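GH5 (Bacteroidetes bacterium AC2a, PDB 4YHE) probably hydrolyses beta-glucosidic bonds in cellulose-like polysaccharides as a family 5 glycoside hydrolase, a cellulase linked with a polysaccharide utilization locus. Local coordinates at residues 132-135 with 136-139; 69-72 with 73-76. All coordinates share one frame; numbering follows the deposited sequence.

Contact 1 of 2, residues 132-135 with 136-139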
loop_
_atom_site.group_PDB
_atom_site.type_symbol
_atom_site.label_atom_id
_atom_site.label_comp_id
_atom_site.label_asym_id
_atom_site.label_seq_id
_atom_site.Cartn_x
_atom_site.Cartn_y
_atom_site.Cartn_z
ATOM N N ASN A 132 5.634 -17.812 -17.450
ATOM C CA ASN A 132 4.414 -17.150 -16.987
ATOM C C ASN A 132 3.420 -18.159 -16.395
ATOM O O ASN A 132 2.831 -17.930 -15.325
ATOM C CB ASN A 132 3.787 -16.361 -18.154
ATOM C CG ASN A 132 2.689 -15.411 -17.704
ATOM O OD1 ASN A 132 2.637 -15.004 -16.549
ATOM N ND2 ASN A 132 1.807 -15.052 -18.626
ATOM N N GLN A 133 3.244 -19.277 -17.090
ATOM C CA GLN A 133 2.439 -20.394 -16.596
ATOM C C GLN A 133 2.896 -20.908 -15.224
ATOM O O GLN A 133 2.059 -21.198 -14.378
ATOM C CB GLN A 133 2.445 -21.570 -17.607
ATOM C CG GLN A 133 1.379 -21.465 -18.702
ATOM C CD GLN A 133 1.684 -22.266 -19.982
ATOM O OE1 GLN A 133 2.577 -23.130 -20.026
ATOM N NE2 GLN A 133 0.932 -21.969 -21.038
ATOM N N LEU A 134 4.203 -21.054 -15.028
ATOM C CA LEU A 134 4.757 -21.514 -13.742
ATOM C C LEU A 134 4.484 -20.525 -12.614
ATOM O O LEU A 134 4.140 -20.920 -11.494
ATOM C CB LEU A 134 6.278 -21.686 -13.826
ATOM C CG LEU A 134 6.888 -22.886 -14.555
ATOM C CD1 LEU A 134 8.409 -22.785 -14.484
ATOM C CD2 LEU A 134 6.412 -24.192 -13.947
ATOM N N ILE A 135 4.683 -19.242 -12.915
ATOM C CA ILE A 135 4.512 -18.188 -11.918
ATOM C C ILE A 135 3.032 -18.185 -11.527
ATOM O O ILE A 135 2.682 -18.077 -10.346
ATOM C CB ILE A 135 5.002 -16.828 -12.468
ATOM C CG1 ILE A 135 6.526 -16.820 -12.494
ATOM C CG2 ILE A 135 4.455 -15.657 -11.650
ATOM C CD1 ILE A 135 7.137 -15.745 -13.354
ATOM N N LYS A 136 2.159 -18.361 -12.515
ATOM C CA LYS A 136 0.731 -18.381 -12.245
ATOM C C LYS A 136 0.281 -19.551 -11.379
ATOM O O LYS A 136 -0.643 -19.415 -10.556
ATOM C CB LYS A 136 -0.057 -18.366 -13.549
ATOM C CG LYS A 136 -0.157 -17.005 -14.198
ATOM C CD LYS A 136 -0.779 -17.148 -15.591
ATOM C CE LYS A 136 -0.717 -15.867 -16.373
ATOM N NZ LYS A 136 -1.260 -16.027 -17.754
ATOM N N GLN A 137 0.911 -20.706 -11.581
ATOM C CA GLN A 137 0.630 -21.901 -10.763
ATOM C C GLN A 137 1.038 -21.662 -9.302
ATOM O O GLN A 137 0.287 -22.019 -8.386
ATOM C CB GLN A 137 1.384 -23.128 -11.309
ATOM C CG GLN A 137 0.803 -23.696 -12.596
ATOM C CD GLN A 137 1.665 -24.786 -13.253
ATOM O OE1 GLN A 137 2.886 -24.794 -13.156
ATOM N NE2 GLN A 137 1.010 -25.693 -13.961
ATOM N N GLU A 138 2.215 -21.048 -9.102
ATOM C CA GLU A 138 2.706 -20.705 -7.745
ATOM C C GLU A 138 1.758 -19.702 -7.070
ATOM O O GLU A 138 1.351 -19.903 -5.915
ATOM C CB GLU A 138 4.166 -20.229 -7.781
ATOM C CG GLU A 138 4.775 -19.970 -6.406
ATOM C CD GLU A 138 6.301 -19.935 -6.355
ATOM O OE1 GLU A 138 7.015 -20.154 -7.388
ATOM O OE2 GLU A 138 6.810 -19.710 -5.224
ATOM N N LEU A 139 1.338 -18.680 -7.822
ATOM C CA LEU A 139 0.378 -17.685 -7.322
ATOM C C LEU A 139 -0.923 -18.330 -6.895
ATOM O O LEU A 139 -1.472 -18.021 -5.837
ATOM C CB LEU A 139 0.110 -16.582 -8.385
ATOM C CG LEU A 139 1.156 -15.461 -8.544
ATOM C CD1 LEU A 139 0.844 -14.622 -9.765
ATOM C CD2 LEU A 139 1.226 -14.566 -7.301
HETATM O O HOH W 1 6.794 -20.321 -10.158
#
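Lys136 stretches its aliphatic chain back across the amide of Asn132, one helical turn earlier, with CE 3.5 Å from Asn132 OD1 and just as near to ND2. Two torsions explain the overlap. Lys136 CG stands anti to its own carbonyl carbon (chi1 -78°) and the chain runs out straight from there, while Asn132 CG, anti to the backbone N (chi1 -168°) and beside the carbonyl carbon, carries the amide to the side where the lysine chain passes. Lys136 CG also brushes the carbonyl of the earlier turn, 3.3 Å from Asn132 O. At the far end NZ comes within 3.3 Å of Asn132 ND2. Both are donors and cannot bond to each other; their closeness is probably eased by Glu188 OE1, which forms a salt bridge with Lys136 NZ and accepts a hydrogen bond from Asn132 ND2. The other end of that amide, OD1, takes the indole N-H of Trp189, so the flat group is fixed in rotation.

The remaining pairs are lighter. Ile135 CG2 meets Leu139 CD1 at 4.2 Å on the buried side, and on the outer side Leu134 CD2 approaches Gln137 OE1 at 3.7 Å. Beneath them run four successive i to i+4 backbone bonds, among them Leu139 N to Ile135 O at 2.9 Å. Leu134 O has a second partner: water 1 gives it a weak bond and donates a second, 2.8 Å long, to Glu138 OE1, tying the carboxylate to the turn before it.

All this lies near the start of helix 129-149, which connects barrel strands 97-101 and 157-160. Helix 181-199 packs along its Asn132, Ile135, Lys136 and Leu139 side, and helix 122-127 closes over Asn132 and Ile135.

Contact 2 of 2, residues 69-72 with 73-76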
loop_
_atom_site.group_PDB
_atom_site.type_symbol
_atom_site.label_atom_id
_atom_site.label_comp_id
_atom_site.label_asym_id
_atom_site.label_seq_id
_atom_site.Cartn_x
_atom_site.Cartn_y
_atom_site.Cartn_z
ATOM N N GLY A 69 7.486 -24.102 -0.246
ATOM C CA GLY A 69 8.094 -25.381 -0.631
ATOM C C GLY A 69 8.268 -25.493 -2.133
ATOM O O GLY A 69 7.882 -24.593 -2.892
ATOM N N ASN A 70 8.825 -26.623 -2.566
ATOM C CA ASN A 70 9.055 -26.876 -3.981
ATOM C C ASN A 70 7.761 -27.026 -4.743
ATOM O O ASN A 70 6.712 -27.347 -4.173
ATOM C CB ASN A 70 9.921 -28.148 -4.176
ATOM C CG ASN A 70 11.342 -27.965 -3.679
ATOM O OD1 ASN A 70 11.799 -26.840 -3.498
ATOM N ND2 ASN A 70 12.045 -29.070 -3.433
ATOM N N ALA A 71 7.845 -26.805 -6.055
ATOM C CA ALA A 71 6.762 -27.137 -6.948
ATOM C C ALA A 71 6.556 -28.647 -6.819
ATOM O O ALA A 71 7.496 -29.363 -6.472
ATOM C CB ALA A 71 7.099 -26.753 -8.388
ATOM N N PRO A 72 5.338 -29.131 -7.082
ATOM C CA PRO A 72 4.191 -28.397 -7.594
ATOM C C PRO A 72 3.221 -27.840 -6.533
ATOM O O PRO A 72 2.313 -27.077 -6.865
ATOM C CB PRO A 72 3.478 -29.462 -8.421
ATOM C CG PRO A 72 3.722 -30.724 -7.672
ATOM C CD PRO A 72 5.069 -30.577 -7.012
ATOM N N THR A 73 3.385 -28.222 -5.280
ATOM C CA THR A 73 2.440 -27.812 -4.255
ATOM C C THR A 73 2.767 -26.440 -3.629
ATOM O O THR A 73 1.882 -25.802 -3.062
ATOM C CB THR A 73 2.385 -28.860 -3.147
ATOM O OG1 THR A 73 3.717 -29.103 -2.713
ATOM C CG2 THR A 73 1.796 -30.155 -3.683
ATOM N N TYR A 74 4.027 -26.010 -3.715
ATOM C CA TYR A 74 4.446 -24.726 -3.153
ATOM C C TYR A 74 3.900 -24.562 -1.721
ATOM O O TYR A 74 3.294 -23.541 -1.362
ATOM C CB TYR A 74 4.024 -23.562 -4.069
ATOM C CG TYR A 74 4.579 -23.627 -5.496
ATOM C CD1 TYR A 74 5.892 -23.243 -5.782
ATOM C CD2 TYR A 74 3.776 -24.031 -6.554
ATOM C CE1 TYR A 74 6.385 -23.282 -7.085
ATOM C CE2 TYR A 74 4.247 -24.070 -7.844
ATOM C CZ TYR A 74 5.547 -23.692 -8.111
ATOM O OH TYR A 74 6.002 -23.754 -9.408
ATOM N N ALA A 75 4.138 -25.579 -0.898
ATOM C CA ALA A 75 3.564 -25.619 0.443
ATOM C C ALA A 75 4.136 -24.482 1.297
ATOM O O ALA A 75 5.353 -24.310 1.354
ATOM C CB ALA A 75 3.849 -26.968 1.110
ATOM N N ILE A 76 3.265 -23.718 1.959
ATOM C CA ILE A 76 3.724 -22.648 2.820
ATOM C C ILE A 76 4.049 -23.204 4.195
ATOM O O ILE A 76 3.226 -23.862 4.812
ATOM C CB ILE A 76 2.648 -21.555 3.009
ATOM C CG1 ILE A 76 2.318 -20.891 1.659
ATOM C CG2 ILE A 76 3.107 -20.531 4.051
ATOM C CD1 ILE A 76 1.162 -19.919 1.758
HETATM O O HOH W 2 5.743 -27.637 -1.567
#
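Tyr74 folds its ring back under Ala71, and the apolar contacts centre on this pair. Ala71 CA sits over the middle of one ring face, 3.9 Å from the Tyr74 centroid and 13° off the normal, a CH-pi contact. The methyl reaches farther out, with Ala71 CB 3.4 Å from Tyr74 CZ and equally close to OH. The ring gets there because Tyr74 CG lies anti to its carbonyl carbon (chi1 -59°), beside its backbone N, the atom bonded to Asn70 O, which keeps the ring on the side of residues 69-72.

Backbone hydrogen bonds close the loop at two levels. Tyr74 N donates to Asn70 O at 3.0 Å, arriving from above the carbonyl plane, and Gly69 N donates to Ala75 O at 2.7 Å. Between these levels Tyr74 CA points its hydrogen almost straight at Gly69 O, a C-H...O contact of 3.4 Å.

Water fills a third role. Water 2 donates to Asn70 O, accepts from Ala75 N at 2.7 Å and bonds to Thr73 OG1, so one molecule joins both sides of the turn. With Tyr74 cut back to an alanine, Ala71 would probably lose the ring face it rests on and a gap would open beneath the turn.

The peptide before Pro72 is cis, and residues 70-73 fit a type VI turn, with Tyr74 following in a left-handed conformation (phi 47°). This turn belongs to the loop from strand 57-60 to helix 78-93, a beta-alpha connection of the TIM barrel.

Overall arrangement
The two contacts lie side by side, with centres about 12 Å apart, on the same flank of the TIM barrel and well out from the chain's centre. Contact 2 comes first along the chain, in the loop between strand 57-60 and helix 78-93; contact 1 follows on helix 129-149, after the next barrel strand, 97-101. They meet directly: Glu138 OE1 packs 3.2 Å from Tyr74 CE1. Farther along the same helix, Met141 also touches Tyr74, and Gln145 is hydrogen-bonded to the backbone at Tyr74 and Ile76. One side of helix 129-149 thus carries the loop, while a different side packs on helix 181-199.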